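Local atomic coordinates of putative acid phosphatase WZB (Escherichia coli, PDB entry 2WMY), a protein that probably removes phosphate from phosphotyrosine residues of proteins, as a member of the low molecular weight protein tyrosine phosphatase family. Residues N18-R31 with V58-T72. The protein carries 1 engineered substitution. Sequence-based numbering, arbitrary orientation.
With SO4 (sulfate ion), chain I.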
ATOM      1  N   ASN A  18      -6.873  -1.261   4.500  1.00 11.73           N
ATOM      2  CA  ASN A  18      -6.869  -0.106   3.592  1.00 14.70           C
ATOM      3  C   ASN A  18      -7.127   1.190   4.365  1.00 14.26           C
ATOM      4  O   ASN A  18      -7.759   2.114   3.861  1.00 18.57           O
ATOM      5  CB  ASN A  18      -7.870  -0.292   2.435  1.00 15.48           C
ATOM      6  CG  ASN A  18      -7.792   0.822   1.380  1.00 16.69           C
ATOM      7  OD1 ASN A  18      -8.816   1.290   0.898  1.00 22.74           O
ATOM      8  ND2 ASN A  18      -6.588   1.241   1.023  1.00 13.90           N
ATOM      9  N   ILE A  19      -6.638   1.253   5.603  1.00 15.89           N
ATOM     10  CA  ILE A  19      -6.777   2.468   6.416  1.00 10.42           C
ATOM     11  C   ILE A  19      -5.456   2.921   7.056  1.00 15.26           C
ATOM     12  O   ILE A  19      -5.356   4.047   7.527  1.00 21.00           O
ATOM     13  CB  ILE A  19      -7.854   2.315   7.510  1.00 16.39           C
ATOM     14  CG1 ILE A  19      -7.451   1.247   8.524  1.00 20.66           C
ATOM     15  CG2 ILE A  19      -9.205   1.986   6.900  1.00 20.47           C
ATOM     16  CD1 ILE A  19      -8.449   1.103   9.662  1.00 29.03           C
ATOM     17  N   CYS A  20      -4.443   2.056   7.060  1.00 12.96           N
ATOM     18  CA  CYS A  20      -3.120   2.448   7.550  1.00 15.18           C
ATOM     19  C   CYS A  20      -2.026   2.422   6.475  1.00 18.46           C
ATOM     20  O   CYS A  20      -1.618   3.469   5.987  1.00 21.23           O
ATOM     21  CB  CYS A  20      -2.698   1.578   8.733  1.00 20.93           C
ATOM     22  SG  CYS A  20      -3.796   1.654  10.159  1.00 19.28           S
ATOM     23  N   ARG A  21      -1.571   1.225   6.101  1.00 18.57           N
ATOM     24  CA  ARG A  21      -0.405   1.078   5.218  1.00 18.97           C
ATOM     25  C   ARG A  21      -0.617   1.478   3.761  1.00 15.03           C
ATOM     26  O   ARG A  21       0.126   2.309   3.242  1.00 14.55           O
ATOM     27  CB  ARG A  21       0.166  -0.346   5.283  1.00 11.19           C
ATOM     28  CG  ARG A  21       0.790  -0.676   6.633  1.00 15.75           C
ATOM     29  CD  ARG A  21       0.996  -2.165   6.797  1.00 14.56           C
ATOM     30  NE  ARG A  21      -0.272  -2.865   6.975  1.00 17.65           N
ATOM     31  CZ  ARG A  21      -0.369  -4.175   7.148  1.00 15.28           C
ATOM     32  NH1 ARG A  21       0.731  -4.906   7.170  1.00 17.36           N
ATOM     33  NH2 ARG A  21      -1.558  -4.750   7.318  1.00 13.17           N
ATOM     34  N   SER A  22      -1.593   0.878   3.082  1.00 12.57           N
ATOM     35  CA  SER A  22      -1.745   1.190   1.655  1.00 11.58           C
ATOM     36  C   SER A  22      -2.071   2.667   1.372  1.00 11.63           C
ATOM     37  O   SER A  22      -1.535   3.249   0.424  1.00 16.99           O
ATOM     38  CB  SER A  22      -2.670   0.205   0.906  1.00 17.44           C
ATOM     39  OG  SER A  22      -3.986   0.145   1.428  1.00 19.02           O
ATOM     40  N   PRO A  23      -2.902   3.302   2.210  1.00 16.49           N
ATOM     41  CA  PRO A  23      -3.155   4.715   1.900  1.00 14.02           C
ATOM     42  C   PRO A  23      -1.860   5.522   1.948  1.00 14.93           C
ATOM     43  O   PRO A  23      -1.680   6.474   1.195  1.00 15.81           O
ATOM     44  CB  PRO A  23      -4.096   5.173   3.021  1.00 10.89           C
ATOM     45  CG  PRO A  23      -4.578   3.936   3.687  1.00 21.20           C
ATOM     46  CD  PRO A  23      -3.553   2.874   3.459  1.00 23.50           C
ATOM     47  N   ILE A  24      -0.968   5.144   2.852  1.00 20.50           N
ATOM     48  CA  ILE A  24       0.312   5.823   2.972  1.00 21.65           C
ATOM     49  C   ILE A  24       1.236   5.459   1.804  1.00 17.23           C
ATOM     50  O   ILE A  24       1.860   6.326   1.202  1.00 21.08           O
ATOM     51  CB  ILE A  24       0.965   5.514   4.327  1.00 17.21           C
ATOM     52  CG1 ILE A  24       0.206   6.252   5.435  1.00 16.06           C
ATOM     53  CG2 ILE A  24       2.433   5.902   4.311  1.00 10.85           C
ATOM     54  CD1 ILE A  24       0.681   5.908   6.848  1.00 21.38           C
ATOM     55  N   GLY A  25       1.290   4.175   1.468  1.00 17.84           N
ATOM     56  CA  GLY A  25       2.068   3.715   0.329  1.00 20.74           C
ATOM     57  C   GLY A  25       1.584   4.339  -0.966  1.00 19.71           C
ATOM     58  O   GLY A  25       2.385   4.757  -1.797  1.00 19.23           O
ATOM     59  N   GLU A  26       0.265   4.413  -1.131  1.00 20.45           N
ATOM     60  CA  GLU A  26      -0.333   5.026  -2.314  1.00 20.21           C
ATOM     61  C   GLU A  26       0.125   6.465  -2.490  1.00 19.84           C
ATOM     62  O   GLU A  26       0.563   6.856  -3.573  1.00 20.46           O
ATOM     63  CB  GLU A  26      -1.855   4.977  -2.224  1.00 19.14           C
ATOM     64  CG  GLU A  26      -2.594   5.938  -3.133  1.00 21.74           C
ATOM     65  CD  GLU A  26      -4.080   6.042  -2.769  1.00 32.30           C
ATOM     66  OE1 GLU A  26      -4.794   5.015  -2.848  1.00 25.16           O
ATOM     67  OE2 GLU A  26      -4.530   7.146  -2.394  1.00 37.20           O
ATOM     68  N   ARG A  27       0.023   7.251  -1.420  1.00 20.25           N
ATOM     69  CA  ARG A  27       0.303   8.683  -1.501  1.00 24.22           C
ATOM     70  C   ARG A  27       1.798   8.956  -1.682  1.00 22.99           C
ATOM     71  O   ARG A  27       2.186   9.895  -2.381  1.00 23.74           O
ATOM     72  CB  ARG A  27      -0.250   9.424  -0.271  1.00 19.12           C
ATOM     73  CG  ARG A  27      -1.765   9.313  -0.099  1.00 20.88           C
ATOM     74  CD  ARG A  27      -2.520   9.959  -1.251  1.00 19.07           C
ATOM     75  NE  ARG A  27      -3.930   9.572  -1.255  1.00 25.82           N
ATOM     76  CZ  ARG A  27      -4.930  10.363  -0.869  1.00 29.01           C
ATOM     77  NH1 ARG A  27      -4.685  11.600  -0.460  1.00 27.44           N
ATOM     78  NH2 ARG A  27      -6.181   9.916  -0.895  1.00 22.78           N
ATOM     79  N   LEU A  28       2.633   8.136  -1.049  1.00 15.87           N
ATOM     80  CA  LEU A  28       4.074   8.243  -1.241  1.00 22.82           C
ATOM     81  C   LEU A  28       4.425   8.008  -2.713  1.00 25.27           C
ATOM     82  O   LEU A  28       5.160   8.792  -3.325  1.00 22.34           O
ATOM     83  CB  LEU A  28       4.819   7.258  -0.326  1.00 24.10           C
ATOM     84  CG  LEU A  28       4.829   7.589   1.177  1.00 21.56           C
ATOM     85  CD1 LEU A  28       5.330   6.403   2.004  1.00 17.04           C
ATOM     86  CD2 LEU A  28       5.664   8.842   1.459  1.00 23.97           C
ATOM     87  N   LEU A  29       3.884   6.939  -3.290  1.00 24.23           N
ATOM     88  CA  LEU A  29       4.191   6.609  -4.681  1.00 23.01           C
ATOM     89  C   LEU A  29       3.681   7.664  -5.661  1.00 29.73           C
ATOM     90  O   LEU A  29       4.351   7.956  -6.651  1.00 33.88           O
ATOM     91  CB  LEU A  29       3.665   5.221  -5.058  1.00 27.51           C
ATOM     92  CG  LEU A  29       4.438   4.022  -4.501  1.00 20.09           C
ATOM     93  CD1 LEU A  29       3.703   2.718  -4.787  1.00 21.64           C
ATOM     94  CD2 LEU A  29       5.837   3.986  -5.071  1.00 21.46           C
ATOM     95  N   ARG A  30       2.508   8.240  -5.388  1.00 27.17           N
ATOM     96  CA  ARG A  30       1.954   9.270  -6.273  1.00 28.58           C
ATOM     97  C   ARG A  30       2.886  10.470  -6.310  1.00 32.78           C
ATOM     98  O   ARG A  30       3.139  11.049  -7.360  1.00 37.06           O
ATOM     99  CB  ARG A  30       0.573   9.728  -5.803  1.00 20.87           C
ATOM    100  CG  ARG A  30      -0.549   8.746  -6.046  1.00 21.88           C
ATOM    101  CD  ARG A  30      -1.871   9.334  -5.585  1.00 24.73           C
ATOM    102  NE  ARG A  30      -2.984   8.411  -5.780  1.00 28.14           N
ATOM    103  CZ  ARG A  30      -4.236   8.668  -5.419  1.00 29.20           C
ATOM    104  NH1 ARG A  30      -4.534   9.825  -4.843  1.00 36.52           N
ATOM    105  NH2 ARG A  30      -5.189   7.776  -5.637  1.00 25.95           N
ATOM    106  N   ARG A  31       3.375  10.832  -5.132  1.00 35.14           N
ATOM    107  CA  ARG A  31       4.362  11.882  -4.939  1.00 33.92           C
ATOM    108  C   ARG A  31       5.567  11.695  -5.865  1.00 35.64           C
ATOM    109  O   ARG A  31       6.077  12.655  -6.446  1.00 37.69           O
ATOM    110  CB  ARG A  31       4.843  11.786  -3.498  1.00 31.83           C
ATOM    111  CG  ARG A  31       5.126  13.069  -2.770  1.00 38.12           C
ATOM    112  CD  ARG A  31       5.781  12.708  -1.439  1.00 39.40           C
ATOM    113  NE  ARG A  31       5.548  13.686  -0.386  1.00 50.87           N
ATOM    114  CZ  ARG A  31       6.086  13.606   0.827  1.00 55.09           C
ATOM    115  NH1 ARG A  31       6.892  12.595   1.127  1.00 41.81           N
ATOM    116  NH2 ARG A  31       5.823  14.536   1.737  1.00 61.51           N
ATOM    117  N   VAL A  58       0.984  10.314  11.685  1.00 29.90           N
ATOM    118  CA  VAL A  58       2.350  10.082  11.230  1.00 26.97           C
ATOM    119  C   VAL A  58       2.569  10.669   9.849  1.00 30.70           C
ATOM    120  O   VAL A  58       3.657  11.149   9.540  1.00 33.32           O
ATOM    121  CB  VAL A  58       2.772   8.595  11.269  1.00 29.47           C
ATOM    122  CG1 VAL A  58       2.145   7.799  10.114  1.00 18.15           C
ATOM    123  CG2 VAL A  58       4.303   8.491  11.236  1.00 30.72           C
ATOM    124  N   ALA A  59       1.528  10.645   9.027  1.00 26.62           N
ATOM    125  CA  ALA A  59       1.632  11.166   7.676  1.00 21.07           C
ATOM    126  C   ALA A  59       1.853  12.678   7.694  1.00 27.77           C
ATOM    127  O   ALA A  59       2.846  13.177   7.154  1.00 28.39           O
ATOM    128  CB  ALA A  59       0.392  10.815   6.881  1.00 24.78           C
ATOM    129  N   GLU A  60       0.936  13.411   8.316  1.00 29.16           N
ATOM    130  CA  GLU A  60       1.056  14.870   8.342  1.00 40.49           C
ATOM    131  C   GLU A  60       2.351  15.318   9.017  1.00 38.55           C
ATOM    132  O   GLU A  60       3.022  16.238   8.549  1.00 39.10           O
ATOM    133  CB  GLU A  60      -0.165  15.521   8.998  1.00 43.48           C
ATOM    134  CG  GLU A  60      -1.361  15.610   8.058  1.00 53.90           C
ATOM    135  CD  GLU A  60      -2.614  16.127   8.734  1.00 63.13           C
ATOM    136  OE1 GLU A  60      -2.505  16.713   9.835  1.00 63.37           O
ATOM    137  OE2 GLU A  60      -3.710  15.947   8.158  1.00 63.71           O
ATOM    138  N   LYS A  61       2.694  14.655  10.115  1.00 38.03           N
ATOM    139  CA  LYS A  61       3.959  14.888  10.804  1.00 41.31           C
ATOM    140  C   LYS A  61       5.133  14.854   9.829  1.00 40.50           C
ATOM    141  O   LYS A  61       6.110  15.585  10.002  1.00 47.58           O
ATOM    142  CB  LYS A  61       4.142  13.845  11.904  1.00 47.28           C
ATOM    143  CG  LYS A  61       5.489  13.843  12.593  1.00 51.33           C
ATOM    144  CD  LYS A  61       5.430  12.921  13.801  1.00 50.16           C
ATOM    145  CE  LYS A  61       6.765  12.267  14.078  1.00 47.93           C
ATOM    146  NZ  LYS A  61       6.619  11.208  15.113  1.00 49.18           N
ATOM    147  N   ASN A  62       5.024  14.014   8.802  1.00 30.74           N
ATOM    148  CA  ASN A  62       6.042  13.928   7.754  1.00 30.90           C
ATOM    149  C   ASN A  62       5.684  14.683   6.463  1.00 34.91           C
ATOM    150  O   ASN A  62       6.306  14.479   5.423  1.00 33.61           O
ATOM    151  CB  ASN A  62       6.362  12.465   7.427  1.00 27.66           C
ATOM    152  CG  ASN A  62       7.193  11.785   8.510  1.00 30.50           C
ATOM    153  OD1 ASN A  62       8.423  11.739   8.435  1.00 33.96           O
ATOM    154  ND2 ASN A  62       6.523  11.260   9.523  1.00 23.38           N
ATOM    155  N   GLY A  63       4.675  15.547   6.533  1.00 33.43           N
ATOM    156  CA  GLY A  63       4.320  16.390   5.405  1.00 34.80           C
ATOM    157  C   GLY A  63       3.563  15.668   4.308  1.00 38.35           C
ATOM    158  O   GLY A  63       3.498  16.143   3.172  1.00 32.93           O
ATOM    159  N   LEU A  64       2.983  14.519   4.651  1.00 28.06           N
ATOM    160  CA  LEU A  64       2.237  13.725   3.681  1.00 27.17           C
ATOM    161  C   LEU A  64       0.733  13.823   3.927  1.00 28.72           C
ATOM    162  O   LEU A  64       0.276  13.698   5.062  1.00 29.60           O
ATOM    163  CB  LEU A  64       2.683  12.259   3.721  1.00 21.33           C
ATOM    164  CG  LEU A  64       1.999  11.374   2.676  1.00 26.54           C
ATOM    165  CD1 LEU A  64       2.366  11.809   1.236  1.00 23.12           C
ATOM    166  CD2 LEU A  64       2.304   9.896   2.911  1.00 19.11           C
ATOM    167  N   CYS A  65      -0.034  14.028   2.858  1.00 27.69           N
ATOM    168  CA  CYS A  65      -1.484  14.208   2.973  1.00 25.00           C
ATOM    169  C   CYS A  65      -2.271  12.953   2.587  1.00 30.28           C
ATOM    170  O   CYS A  65      -2.128  12.429   1.478  1.00 29.27           O
ATOM    171  CB  CYS A  65      -1.950  15.405   2.133  1.00 26.69           C
ATOM    172  SG  CYS A  65      -3.763  15.689   2.124  1.00 46.76           S
ATOM    173  N   LEU A  66      -3.106  12.489   3.513  1.00 32.55           N
ATOM    174  CA  LEU A  66      -3.956  11.319   3.299  1.00 29.72           C
ATOM    175  C   LEU A  66      -5.406  11.706   3.028  1.00 33.45           C
ATOM    176  O   LEU A  66      -6.292  10.854   2.962  1.00 36.30           O
ATOM    177  CB  LEU A  66      -3.895  10.400   4.518  1.00 31.09           C
ATOM    178  CG  LEU A  66      -2.956   9.193   4.462  1.00 34.63           C
ATOM    179  CD1 LEU A  66      -1.633   9.523   3.791  1.00 28.78           C
ATOM    180  CD2 LEU A  66      -2.747   8.616   5.859  1.00 28.39           C
ATOM    181  N   LYS A  67      -5.656  12.993   2.856  1.00 36.37           N
ATOM    182  CA  LYS A  67      -7.030  13.465   2.802  1.00 44.24           C
ATOM    183  C   LYS A  67      -7.772  12.979   1.563  1.00 43.07           C
ATOM    184  O   LYS A  67      -7.197  12.856   0.485  1.00 48.30           O
ATOM    185  CB  LYS A  67      -7.090  14.988   2.947  1.00 50.54           C
ATOM    186  CG  LYS A  67      -6.751  15.463   4.354  1.00 51.71           C
ATOM    187  CD  LYS A  67      -6.666  16.979   4.442  1.00 53.16           C
ATOM    188  CE  LYS A  67      -6.591  17.432   5.887  1.00 53.28           C
ATOM    189  NZ  LYS A  67      -7.058  18.836   6.053  1.00 59.83           N
ATOM    190  N   GLY A  68      -9.054  12.682   1.739  1.00 36.17           N
ATOM    191  CA  GLY A  68      -9.878  12.201   0.650  1.00 30.19           C
ATOM    192  C   GLY A  68      -9.904  10.691   0.547  1.00 33.32           C
ATOM    193  O   GLY A  68     -10.598  10.137  -0.303  1.00 37.56           O
ATOM    194  N   HIS A  69      -9.156  10.016   1.415  1.00 21.77           N
ATOM    195  CA  HIS A  69      -9.050   8.569   1.321  1.00 27.28           C
ATOM    196  C   HIS A  69     -10.340   7.871   1.719  1.00 28.78           C
ATOM    197  O   HIS A  69     -11.074   8.348   2.574  1.00 27.12           O
ATOM    198  CB  HIS A  69      -7.911   8.032   2.180  1.00 24.60           C
ATOM    199  CG  HIS A  69      -7.871   6.540   2.225  1.00 21.16           C
ATOM    200  ND1 HIS A  69      -7.364   5.783   1.193  1.00 14.14           N
ATOM    201  CD2 HIS A  69      -8.308   5.662   3.160  1.00 17.33           C
ATOM    202  CE1 HIS A  69      -7.475   4.502   1.496  1.00 19.29           C
ATOM    203  NE2 HIS A  69      -8.043   4.403   2.684  1.00 25.04           N
ATOM    204  N   ARG A  70     -10.587   6.719   1.109  1.00 25.10           N
ATOM    205  CA  ARG A  70     -11.789   5.944   1.376  1.00 23.79           C
ATOM    206  C   ARG A  70     -11.444   4.457   1.374  1.00 22.84           C
ATOM    207  O   ARG A  70     -10.941   3.939   0.380  1.00 27.38           O
ATOM    208  CB  ARG A  70     -12.828   6.249   0.296  1.00 30.68           C
ATOM    209  CG  ARG A  70     -13.992   5.291   0.237  1.00 31.05           C
ATOM    210  CD  ARG A  70     -14.892   5.616  -0.944  1.00 27.43           C
ATOM    211  NE  ARG A  70     -15.317   7.010  -0.925  1.00 28.73           N
ATOM    212  CZ  ARG A  70     -16.378   7.461  -0.263  1.00 32.99           C
ATOM    213  NH1 ARG A  70     -16.688   8.755  -0.298  1.00 32.28           N
ATOM    214  NH2 ARG A  70     -17.132   6.619   0.435  1.00 31.24           N
ATOM    215  N   GLY A  71     -11.702   3.770   2.482  1.00 16.12           N
ATOM    216  CA  GLY A  71     -11.399   2.350   2.566  1.00 14.69           C
ATOM    217  C   GLY A  71     -12.074   1.574   1.444  1.00 20.74           C
ATOM    218  O   GLY A  71     -13.269   1.732   1.217  1.00 18.43           O
ATOM    219  N   THR A  72     -11.308   0.737   0.751  1.00 19.39           N
ATOM    220  CA  THR A  72     -11.792   0.025  -0.431  1.00 23.51           C
ATOM    221  C   THR A  72     -11.431  -1.452  -0.377  1.00 22.30           C
ATOM    222  O   THR A  72     -10.306  -1.817  -0.032  1.00 26.10           O
ATOM    223  CB  THR A  72     -11.193   0.617  -1.716  1.00 21.62           C
ATOM    224  OG1 THR A  72     -11.537   2.005  -1.815  1.00 16.27           O
ATOM    225  CG2 THR A  72     -11.686  -0.129  -2.957  1.00 20.35           C
TER
HETATM  226  S   SO4 I1148      -3.958  -1.617   7.687  1.00 28.39           S
HETATM  227  O1  SO4 I1148      -4.913  -0.741   6.994  1.00 27.14           O
HETATM  228  O2  SO4 I1148      -4.275  -1.628   9.119  1.00 26.20           O
HETATM  229  O3  SO4 I1148      -4.003  -2.997   7.181  1.00 22.85           O
HETATM  230  O4  SO4 I1148      -2.608  -1.094   7.451  1.00 22.95           O
HETATM  231  O   HOH W   1      -8.774   2.938  -1.475  1.00 36.01           O
HETATM  232  O   HOH W   2      -6.975   7.253  -1.501  1.00 27.13           O
HETATM  233  O   HOH W   3       8.003  12.064   3.649  1.00 35.76           O
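Arg27 of helix 21-32 reaches over to the loop that follows helix 53-61, ending on Lys67 O. Its CB packs 3.8 Å from Leu64 CD1, and CG touches both Leu66 CD1 and Cys65 O. A bend at chi2 (-64°) brings CD against the same Cys65 O and lays the guanidinium beside the type II turn Leu66-His69. There Arg27 NH1 gives Lys67 O a nearly straight bond of 3.0 Å, lying in the guanidinium plane. NH1 also makes a weak bond to Cys65 O; NH2 adds a weak one to Lys67 O and donates to a water that also contacts Glu26 OE2 and His69 ND1. Arg27 NE closes a salt bridge on Glu26 OE2 (2.7 Å), which helps fix the group's rotation. With an alanine here, the Lys67 carbonyl would probably lose its two donors and Glu26 one of its charge partners.

One turn earlier in the helix, Pro23 CB sits over the centre of the His69 ring, a CH-pi contact 3.8 Å from the centroid, while His69 NE2 donates to Asn18 O at 2.6 Å. Asn18 OD1 takes the Thr72 N-H on a lone pair; ND2 donates to Ser22 OG and also bonds Ser40 OG. These bonds probably steady the middle of the phosphate-binding loop, Cys15 to Arg21, whose Ile19 and Cys20 N-H groups grip the sulfate together with Arg21, a predicted active-site residue. The 62-72 loop runs along one side of helix 21-32; strands 10-15 and 37-42 touch Ser22 and Leu29, and helix 127-147 meets Ile24 and Leu28.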